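Side-chain contacts in phosphoserine phosphatase RsbX (Bacillus subtilis, PDB 3W42), which removes phosphate from RsbS as a manganese-binding phosphatase of the PP2C type and so keeps the general stress factor sigma-B in check: residues A[121-126]-A[162-167]; A[13-18]-A[182-187]; A[113-118]-A[166-171]. One frame throughout, in Å; residues are numbered along the deposited sequence. Where two conformers were deposited one is given.

How the contacts relate
Contacts 1 and 3, whose centres are about 9 Å apart, share helix 163-169: contact 1 uses its first turn against the strand 121-122 edge of the six-stranded sheet, contact 3 its second half against strand 111-115. The two strands are neighbours, joined by a probable hydrogen bond from Phe122 N to Leu114 O at 2.8 Å. Contact 2 lies farther off, with centres about 18 Å from contact 1 and 20 Å from contact 3, but reaches the same sheet through strand 10-17. Tyr183 OH packs 3.4 Å from His166 NE2, so segment 182-187 abuts the shared helix. Contact 2 does not reach the manganese bound by Asp44, Asp156 and Asp189, about 11 Å from the Asn18 side chain.

Contact 1 of 3, residues A[121-126]-A[162-167]; sequences SFYPLP and DIRSHL
Tyr123 and Ile163 provide the apolar part of this contact. The methyl CG2 of Ile163 meets the far end of the phenol, 3.6 Å from Tyr123 OH and 3.8 Å from Tyr123 CE2. With CG anti to the backbone N (chi1 -165°), Tyr123 swings its ring away from the strand and brings the hydroxyl end to the first turn of the helix.

Arg164 runs extended from CG to NE toward segment 121-126. In the conformer given, its NE comes up to the edge of the Tyr123 ring, close to the ring plane and 3.6 Å from Tyr123 CD2, while the guanidinium stands steeply to the phenol at 71°. The approach is therefore not a cation-pi stack over the face. Ser121 OG lies over one guanidinium face, in a doubtfully short approach without hydrogen-bond geometry; Arg164 was deposited in two conformers.

Asp162 is the N-cap of this helix. Its OD1 accepts a weak capping bond from Ser165 N at 3.4 Å, and Ser165 OG returns a hydrogen bond of 2.7 Å to Asp162 O, in the carbonyl plane.

Around the contact, Tyr123 also touches Arg111 and Ile113 of strand 111-115, and Ile163 packs on Ile113 and on Leu180, placing the helix start over strand 111-115, next to the outermost strand 121-122. Here an outer-layer helix packs on one sheet of the PPM/PP2C alpha-beta-beta-alpha sandwich.

Contact 2 of 3, residues A[13-18]-A[182-187]; sequences LVYQLN and MYTTSR
Arg187 binds the backbone carbonyl of Asn18 through both NE and NH2, each donating to Asn18 O at 2.9 Å. The oxygen lies in the guanidinium plane. The two approaches differ: NE comes almost head-on to the carbonyl, with a C=O...N angle of 173°, whereas NH2 stands well above the carbonyl plane. A bend at chi3 (62°) turns the guanidinium back onto the strand end. Glu20 adds a long, weak ion pair to NE, while the Asn18 amide is engaged elsewhere, ND2 donating to Lys22 O.

Farther back along the strand, a water links the segments, donating to Thr184 O at 2.8 Å and hydrogen-bonded to Tyr15 OH at 3.2 Å. The contact thus ties the end of strand 10-17, part of one sheet of the PP2C-type alpha-beta-beta-alpha sandwich, to the loop between helix 173-179 and strand 191-198.

Van der Waals contacts accompany these bonds. Leu17 CD2 lies over one guanidinium face, offset toward its rim and 3.4 Å from Arg187 NE. Tyr15 OH abuts Thr184 CB at 3.4 Å, with Thr184 CG2 3.9 Å from Tyr15 CZ. Thr184 OG1 bonds to Lys181 O, and the Tyr15 ring stacks with that of Tyr193 on the adjacent strand.

Contact 3 of 3, residues A[113-118]-A[166-171]; sequences ILHSPS and HLKKGQ
Helix-on-sheet packing joins His115 and Ile113 of strand 111-115 to Leu167 and Lys168 in the later part of helix 163-169. It is a largely buried contact without a hydrogen bond between the segments, held by aliphatic groups and one imidazole face.

Ile113 and His115, two residues apart on the strand, both direct their side chains at the helix, while Leu114 between them points away. Leu167 meets both: its CD1 reaches Ile113 CG2 at 3.7 Å, and its CB sits 3.8 Å from His115 CB. One branch, CD1, thus extends to the isoleucine while CB abuts the histidine.

This is one of the places where a helical layer rests on a beta sheet of the alpha-beta-beta-alpha sandwich. Lys150, on the neighbouring strand 150-154, strengthens the join by donating from NZ to Leu167 O and Gly170 O, at the end where the helix finishes.

Lys168 lies across the imidazole. Its CB makes a CH-pi contact with His115, 4.0 Å from the ring centroid and 24° off the normal, and CA lies over the same face, also set off from the ring centre. Lys168 CG is trans to the main-chain nitrogen (chi1 174°) and the chain is extended beyond it; the lysine therefore passes by CE1, its CG 3.9 Å from His115 CE1, and carries the ammonium onward, leaving Lys168 NZ 6.1 Å from His115 NE2.

Contact 1 of 3, residues A[121-126]-A[162-167]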
loop_
_atom_site.group_PDB
_atom_site.type_symbol
_atom_site.label_atom_id
_atom_site.label_comp_id
_atom_site.label_asym_id
_atom_site.label_seq_id
_atom_site.Cartn_x
_atom_site.Cartn_y
_atom_site.Cartn_z
ATOM N N SER A 121 7.440 -11.827 -10.677
ATOM C CA SER A 121 6.762 -10.993 -9.697
ATOM C C SER A 121 7.853 -10.225 -8.947
ATOM O O SER A 121 8.985 -10.755 -8.670
ATOM C CB SER A 121 5.998 -11.894 -8.752
ATOM O OG SER A 121 6.885 -12.777 -8.055
ATOM N N PHE A 122 7.536 -9.041 -8.540
ATOM C CA PHE A 122 8.279 -8.285 -7.548
ATOM C C PHE A 122 7.551 -8.483 -6.240
ATOM O O PHE A 122 6.379 -8.101 -6.131
ATOM C CB PHE A 122 8.352 -6.835 -7.927
ATOM C CG PHE A 122 9.106 -6.013 -6.887
ATOM C CD1 PHE A 122 10.392 -6.332 -6.532
ATOM C CD2 PHE A 122 8.459 -5.005 -6.175
ATOM C CE1 PHE A 122 11.089 -5.628 -5.521
ATOM C CE2 PHE A 122 9.171 -4.229 -5.233
ATOM C CZ PHE A 122 10.487 -4.532 -4.916
ATOM N N TYR A 123 8.200 -9.068 -5.252
ATOM C CA TYR A 123 7.544 -9.490 -4.021
ATOM C C TYR A 123 8.595 -9.421 -2.922
ATOM O O TYR A 123 9.071 -10.450 -2.391
ATOM C CB TYR A 123 6.949 -10.897 -4.136
ATOM C CG TYR A 123 5.956 -11.267 -3.031
ATOM C CD1 TYR A 123 5.718 -10.565 -1.853
ATOM C CD2 TYR A 123 5.190 -12.379 -3.275
ATOM C CE1 TYR A 123 4.714 -11.076 -0.921
ATOM C CE2 TYR A 123 4.242 -12.892 -2.388
ATOM C CZ TYR A 123 4.022 -12.206 -1.199
ATOM O OH TYR A 123 3.067 -12.563 -0.237
ATOM N N PRO A 124 8.962 -8.215 -2.522
ATOM C CA PRO A 124 9.971 -8.072 -1.519
ATOM C C PRO A 124 9.585 -8.673 -0.173
ATOM O O PRO A 124 8.432 -8.598 0.223
ATOM C CB PRO A 124 10.203 -6.551 -1.418
ATOM C CG PRO A 124 8.936 -5.989 -1.899
ATOM C CD PRO A 124 8.478 -6.901 -2.989
ATOM N N LEU A 125 10.559 -9.153 0.561
ATOM C CA LEU A 125 10.339 -9.551 1.928
ATOM C C LEU A 125 10.073 -8.335 2.764
ATOM O O LEU A 125 10.533 -7.219 2.489
ATOM C CB LEU A 125 11.575 -10.230 2.490
ATOM C CG LEU A 125 11.863 -11.570 1.864
ATOM C CD1 LEU A 125 13.080 -12.111 2.621
ATOM C CD2 LEU A 125 10.579 -12.486 1.924
ATOM N N PRO A 126 9.312 -8.510 3.871
ATOM C CA PRO A 126 9.051 -7.384 4.784
ATOM C C PRO A 126 10.331 -6.934 5.453
ATOM O O PRO A 126 11.164 -7.786 5.785
ATOM C CB PRO A 126 8.013 -7.945 5.746
ATOM C CG PRO A 126 8.336 -9.410 5.825
ATOM C CD PRO A 126 8.848 -9.774 4.466
ATOM N N ASP A 162 -1.601 -17.517 -1.338
ATOM C CA ASP A 162 -0.966 -17.361 -2.586
ATOM C C ASP A 162 -1.461 -16.152 -3.342
ATOM O O ASP A 162 -2.203 -16.224 -4.325
ATOM C CB ASP A 162 -1.114 -18.620 -3.448
ATOM C CG ASP A 162 -0.414 -18.585 -4.776
ATOM O OD1 ASP A 162 0.385 -17.687 -5.044
ATOM O OD2 ASP A 162 -0.535 -19.609 -5.521
ATOM N N ILE A 163 -1.081 -14.967 -2.878
ATOM C CA ILE A 163 -1.556 -13.735 -3.481
ATOM C C ILE A 163 -1.282 -13.596 -4.934
ATOM O O ILE A 163 -2.055 -13.040 -5.693
ATOM C CB ILE A 163 -1.091 -12.521 -2.643
ATOM C CG1 ILE A 163 -1.750 -11.216 -3.038
ATOM C CG2 ILE A 163 0.464 -12.366 -2.724
ATOM C CD1 ILE A 163 -3.190 -11.238 -2.859
ATOM N N ARG A 164 -0.132 -14.106 -5.368
ATOM C CA ARG A 164 0.261 -13.996 -6.771
ATOM C C ARG A 164 -0.794 -14.625 -7.648
ATOM O O ARG A 164 -1.061 -14.137 -8.727
ATOM C CB ARG A 164 1.592 -14.705 -6.970
ATOM C CG ARG A 164 2.809 -13.969 -6.497
ATOM C CD ARG A 164 4.019 -14.849 -6.746
ATOM N NE ARG A 164 5.255 -14.167 -6.404
ATOM C CZ ARG A 164 6.411 -14.758 -6.173
ATOM N NH1 ARG A 164 6.516 -16.084 -6.277
ATOM N NH2 ARG A 164 7.475 -13.999 -5.879
ATOM N N SER A 165 -1.375 -15.740 -7.222
ATOM C CA SER A 165 -2.361 -16.404 -8.043
ATOM C C SER A 165 -3.610 -15.536 -8.292
ATOM O O SER A 165 -4.195 -15.572 -9.350
ATOM C CB SER A 165 -2.731 -17.767 -7.420
ATOM O OG SER A 165 -3.516 -17.669 -6.240
ATOM N N HIS A 166 -4.013 -14.777 -7.246
ATOM C CA HIS A 166 -5.159 -13.929 -7.402
ATOM C C HIS A 166 -4.868 -12.833 -8.416
ATOM O O HIS A 166 -5.727 -12.448 -9.213
ATOM C CB HIS A 166 -5.559 -13.330 -6.029
ATOM C CG HIS A 166 -6.052 -14.361 -5.078
ATOM N ND1 HIS A 166 -7.390 -14.633 -4.977
ATOM C CD2 HIS A 166 -5.398 -15.162 -4.233
ATOM C CE1 HIS A 166 -7.532 -15.593 -4.076
ATOM N NE2 HIS A 166 -6.348 -15.947 -3.592
ATOM N N LEU A 167 -3.675 -12.249 -8.335
ATOM C CA LEU A 167 -3.254 -11.205 -9.300
ATOM C C LEU A 167 -3.194 -11.785 -10.688
ATOM O O LEU A 167 -3.609 -11.125 -11.632
ATOM C CB LEU A 167 -1.898 -10.644 -8.911
ATOM C CG LEU A 167 -1.847 -9.887 -7.566
ATOM C CD1 LEU A 167 -0.389 -9.494 -7.287
ATOM C CD2 LEU A 167 -2.629 -8.660 -7.608
#

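Contact 2 of 3, residues A[13-18]-A[182-187]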
loop_
_atom_site.group_PDB
_atom_site.type_symbol
_atom_site.label_atom_id
_atom_site.label_comp_id
_atom_site.label_asym_id
_atom_site.label_seq_id
_atom_site.Cartn_x
_atom_site.Cartn_y
_atom_site.Cartn_z
ATOM N N LEU A 13 -8.348 0.118 -7.100
ATOM C CA LEU A 13 -9.398 -0.176 -6.130
ATOM C C LEU A 13 -8.775 -0.158 -4.755
ATOM O O LEU A 13 -7.745 -0.828 -4.549
ATOM C CB LEU A 13 -10.072 -1.491 -6.481
ATOM C CG LEU A 13 -11.256 -1.922 -5.562
ATOM C CD1 LEU A 13 -12.180 -2.830 -6.359
ATOM C CD2 LEU A 13 -10.765 -2.601 -4.305
ATOM N N VAL A 14 -9.372 0.585 -3.843
ATOM C CA VAL A 14 -8.967 0.594 -2.445
ATOM C C VAL A 14 -10.085 -0.061 -1.632
ATOM O O VAL A 14 -11.274 0.324 -1.800
ATOM C CB VAL A 14 -8.716 1.987 -1.907
ATOM C CG1 VAL A 14 -8.294 1.912 -0.413
ATOM C CG2 VAL A 14 -7.796 2.735 -2.774
ATOM N N TYR A 15 -9.755 -1.011 -0.784
ATOM C CA TYR A 15 -10.663 -1.686 0.131
ATOM C C TYR A 15 -10.185 -1.418 1.527
ATOM O O TYR A 15 -8.988 -1.568 1.827
ATOM C CB TYR A 15 -10.621 -3.184 -0.150
ATOM C CG TYR A 15 -11.466 -4.034 0.833
ATOM C CD1 TYR A 15 -10.979 -4.303 2.149
ATOM C CD2 TYR A 15 -12.640 -4.538 0.482
ATOM C CE1 TYR A 15 -11.750 -4.955 3.126
ATOM C CE2 TYR A 15 -13.408 -5.297 1.482
ATOM C CZ TYR A 15 -12.946 -5.444 2.766
ATOM O OH TYR A 15 -13.705 -6.181 3.710
ATOM N N GLN A 16 -11.109 -1.067 2.439
ATOM C CA GLN A 16 -10.764 -1.022 3.839
ATOM C C GLN A 16 -11.946 -1.433 4.677
ATOM O O GLN A 16 -13.077 -0.960 4.442
ATOM C CB GLN A 16 -10.308 0.385 4.262
ATOM C CG GLN A 16 -9.828 0.428 5.701
ATOM C CD GLN A 16 -9.222 1.713 6.047
ATOM O OE1 GLN A 16 -9.959 2.652 6.408
ATOM N NE2 GLN A 16 -7.916 1.813 6.040
ATOM N N LEU A 17 -11.722 -2.243 5.669
ATOM C CA LEU A 17 -12.750 -2.610 6.644
ATOM C C LEU A 17 -12.109 -2.743 8.008
ATOM O O LEU A 17 -11.011 -3.258 8.155
ATOM C CB LEU A 17 -13.448 -3.920 6.301
ATOM C CG LEU A 17 -14.923 -3.874 6.796
ATOM C CD1 LEU A 17 -15.798 -2.920 5.903
ATOM C CD2 LEU A 17 -15.443 -5.286 6.657
ATOM N N ASN A 18 -12.790 -2.246 9.022
ATOM C CA ASN A 18 -12.282 -2.310 10.369
ATOM C C ASN A 18 -12.385 -3.723 10.928
ATOM O O ASN A 18 -13.266 -4.522 10.576
ATOM C CB ASN A 18 -13.111 -1.391 11.301
ATOM C CG ASN A 18 -12.888 0.036 11.016
ATOM O OD1 ASN A 18 -12.255 0.455 10.044
ATOM N ND2 ASN A 18 -13.421 0.888 11.942
ATOM N N MET A 182 -13.029 -14.140 0.407
ATOM C CA MET A 182 -13.055 -15.077 1.510
ATOM C C MET A 182 -12.165 -14.664 2.644
ATOM O O MET A 182 -12.328 -15.127 3.760
ATOM C CB MET A 182 -12.755 -16.478 1.057
ATOM C CG MET A 182 -11.300 -16.731 0.674
ATOM S SD MET A 182 -10.722 -18.423 0.728
ATOM C CE MET A 182 -10.825 -18.723 2.508
ATOM N N TYR A 183 -11.162 -13.836 2.407
ATOM C CA TYR A 183 -10.189 -13.384 3.405
ATOM C C TYR A 183 -10.642 -12.165 4.147
ATOM O O TYR A 183 -9.945 -11.672 5.034
ATOM C CB TYR A 183 -8.827 -13.160 2.701
ATOM C CG TYR A 183 -8.410 -14.268 1.855
ATOM C CD1 TYR A 183 -8.064 -15.482 2.381
ATOM C CD2 TYR A 183 -8.452 -14.120 0.490
ATOM C CE1 TYR A 183 -7.680 -16.554 1.595
ATOM C CE2 TYR A 183 -8.100 -15.169 -0.371
ATOM C CZ TYR A 183 -7.768 -16.375 0.178
ATOM O OH TYR A 183 -7.403 -17.394 -0.686
ATOM N N THR A 184 -11.813 -11.633 3.827
ATOM C CA THR A 184 -12.305 -10.376 4.381
ATOM C C THR A 184 -13.448 -10.571 5.359
ATOM O O THR A 184 -13.859 -9.619 5.992
ATOM C CB THR A 184 -12.825 -9.445 3.260
ATOM O OG1 THR A 184 -14.047 -9.947 2.694
ATOM C CG2 THR A 184 -11.751 -9.136 2.201
ATOM N N THR A 185 -13.965 -11.783 5.483
ATOM C CA THR A 185 -15.142 -12.005 6.237
ATOM C C THR A 185 -14.902 -12.126 7.762
ATOM O O THR A 185 -15.751 -11.793 8.562
ATOM C CB THR A 185 -15.926 -13.222 5.680
ATOM O OG1 THR A 185 -15.022 -14.290 5.600
ATOM C CG2 THR A 185 -16.467 -12.898 4.311
ATOM N N SER A 186 -13.762 -12.644 8.174
ATOM C CA SER A 186 -13.527 -12.837 9.581
ATOM C C SER A 186 -13.326 -11.540 10.357
ATOM O O SER A 186 -13.641 -11.465 11.524
ATOM C CB SER A 186 -12.250 -13.658 9.784
ATOM O OG SER A 186 -11.049 -12.865 9.571
ATOM N N ARG A 187 -12.744 -10.521 9.706
ATOM C CA ARG A 187 -12.483 -9.241 10.338
ATOM C C ARG A 187 -11.711 -9.362 11.645
ATOM O O ARG A 187 -11.944 -8.621 12.627
ATOM C CB ARG A 187 -13.826 -8.482 10.514
ATOM C CG ARG A 187 -14.578 -8.271 9.219
ATOM C CD ARG A 187 -15.884 -7.506 9.419
ATOM N NE ARG A 187 -15.599 -6.210 9.938
ATOM C CZ ARG A 187 -16.525 -5.325 10.282
ATOM N NH1 ARG A 187 -17.818 -5.593 10.131
ATOM N NH2 ARG A 187 -16.116 -4.185 10.786
HETATM O O HOH W 1 -12.223 -7.419 6.224
#

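Contact 3 of 3, residues A[113-118]-A[166-171]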
loop_
_atom_site.group_PDB
_atom_site.type_symbol
_atom_site.label_atom_id
_atom_site.label_comp_id
_atom_site.label_asym_id
_atom_site.label_seq_id
_atom_site.Cartn_x
_atom_site.Cartn_y
_atom_site.Cartn_z
ATOM N N ILE A 113 3.125 -6.620 -3.777
ATOM C CA ILE A 113 3.368 -7.642 -4.765
ATOM C C ILE A 113 2.970 -7.090 -6.118
ATOM O O ILE A 113 1.821 -6.638 -6.264
ATOM C CB ILE A 113 2.517 -8.972 -4.459
ATOM C CG1 ILE A 113 2.777 -9.491 -3.034
ATOM C CG2 ILE A 113 2.886 -9.988 -5.540
ATOM C CD1 ILE A 113 1.889 -8.958 -1.972
ATOM N N LEU A 114 3.864 -7.112 -7.083
ATOM C CA LEU A 114 3.577 -6.689 -8.464
ATOM C C LEU A 114 3.830 -7.894 -9.362
ATOM O O LEU A 114 4.910 -8.451 -9.399
ATOM C CB LEU A 114 4.371 -5.456 -8.840
ATOM C CG LEU A 114 4.093 -4.878 -10.272
ATOM C CD1 LEU A 114 4.191 -3.316 -10.277
ATOM C CD2 LEU A 114 4.909 -5.571 -11.356
ATOM N N HIS A 115 2.779 -8.306 -10.065
ATOM C CA HIS A 115 2.750 -9.466 -10.966
ATOM C C HIS A 115 2.852 -8.970 -12.380
ATOM O O HIS A 115 2.085 -8.152 -12.813
ATOM C CB HIS A 115 1.384 -10.214 -10.826
ATOM C CG HIS A 115 1.194 -11.323 -11.830
ATOM N ND1 HIS A 115 1.777 -12.560 -11.740
ATOM C CD2 HIS A 115 0.605 -11.301 -13.035
ATOM C CE1 HIS A 115 1.527 -13.271 -12.822
ATOM N NE2 HIS A 115 0.841 -12.493 -13.652
ATOM N N SER A 116 3.820 -9.532 -13.113
ATOM C CA SER A 116 4.107 -9.230 -14.493
ATOM C C SER A 116 3.429 -10.272 -15.388
ATOM O O SER A 116 3.481 -11.450 -15.058
ATOM C CB SER A 116 5.648 -9.333 -14.595
ATOM O OG SER A 116 6.048 -8.965 -15.885
ATOM N N PRO A 117 2.923 -9.904 -16.534
ATOM C CA PRO A 117 2.277 -10.951 -17.427
ATOM C C PRO A 117 3.184 -12.037 -17.754
ATOM O O PRO A 117 2.787 -13.193 -17.856
ATOM C CB PRO A 117 1.918 -10.090 -18.675
ATOM C CG PRO A 117 1.661 -8.738 -18.062
ATOM C CD PRO A 117 2.767 -8.506 -17.074
ATOM N N SER A 118 4.424 -11.672 -17.939
ATOM C CA SER A 118 5.481 -12.655 -18.235
ATOM C C SER A 118 5.805 -13.678 -17.143
ATOM O O SER A 118 6.722 -14.481 -17.318
ATOM C CB SER A 118 6.758 -11.864 -18.376
ATOM O OG SER A 118 7.028 -11.279 -17.157
ATOM N N HIS A 166 -4.013 -14.777 -7.246
ATOM C CA HIS A 166 -5.159 -13.929 -7.402
ATOM C C HIS A 166 -4.868 -12.833 -8.416
ATOM O O HIS A 166 -5.727 -12.448 -9.213
ATOM C CB HIS A 166 -5.559 -13.330 -6.029
ATOM C CG HIS A 166 -6.052 -14.361 -5.078
ATOM N ND1 HIS A 166 -7.390 -14.633 -4.977
ATOM C CD2 HIS A 166 -5.398 -15.162 -4.233
ATOM C CE1 HIS A 166 -7.532 -15.593 -4.076
ATOM N NE2 HIS A 166 -6.348 -15.947 -3.592
ATOM N N LEU A 167 -3.675 -12.249 -8.335
ATOM C CA LEU A 167 -3.254 -11.205 -9.300
ATOM C C LEU A 167 -3.194 -11.785 -10.688
ATOM O O LEU A 167 -3.609 -11.125 -11.632
ATOM C CB LEU A 167 -1.898 -10.644 -8.911
ATOM C CG LEU A 167 -1.847 -9.887 -7.566
ATOM C CD1 LEU A 167 -0.389 -9.494 -7.287
ATOM C CD2 LEU A 167 -2.629 -8.660 -7.608
ATOM N N LYS A 168 -2.639 -12.982 -10.852
ATOM C CA LYS A 168 -2.473 -13.553 -12.184
ATOM C C LYS A 168 -3.831 -13.809 -12.831
ATOM O O LYS A 168 -4.057 -13.490 -13.978
ATOM C CB LYS A 168 -1.712 -14.827 -12.049
ATOM C CG LYS A 168 -1.592 -15.588 -13.343
ATOM C CD LYS A 168 -0.588 -16.786 -13.227
ATOM C CE LYS A 168 -0.521 -17.530 -14.540
ATOM N NZ LYS A 168 0.559 -18.534 -14.511
ATOM N N LYS A 169 -4.755 -14.439 -12.077
ATOM C CA LYS A 169 -6.040 -14.854 -12.662
ATOM C C LYS A 169 -6.973 -13.667 -12.986
ATOM O O LYS A 169 -7.754 -13.735 -13.940
ATOM C CB LYS A 169 -6.728 -15.861 -11.787
ATOM C CG LYS A 169 -5.998 -17.166 -11.772
ATOM C CD LYS A 169 -6.686 -18.230 -11.040
ATOM C CE LYS A 169 -6.709 -17.795 -9.676
ATOM N NZ LYS A 169 -7.206 -18.873 -8.748
ATOM N N GLY A 170 -6.971 -12.635 -12.160
ATOM C CA GLY A 170 -7.914 -11.544 -12.345
ATOM C C GLY A 170 -7.696 -10.714 -13.582
ATOM O O GLY A 170 -6.537 -10.446 -13.935
ATOM N N GLN A 171 -8.781 -10.296 -14.184
ATOM C CA GLN A 171 -8.712 -9.469 -15.354
ATOM C C GLN A 171 -8.932 -8.021 -15.130
ATOM O O GLN A 171 -8.857 -7.231 -16.054
ATOM C CB GLN A 171 -9.708 -9.949 -16.450
ATOM C CG GLN A 171 -9.478 -11.314 -16.984
ATOM C CD GLN A 171 -10.410 -11.582 -18.181
ATOM O OE1 GLN A 171 -10.064 -11.162 -19.312
ATOM N NE2 GLN A 171 -11.499 -12.220 -17.953
#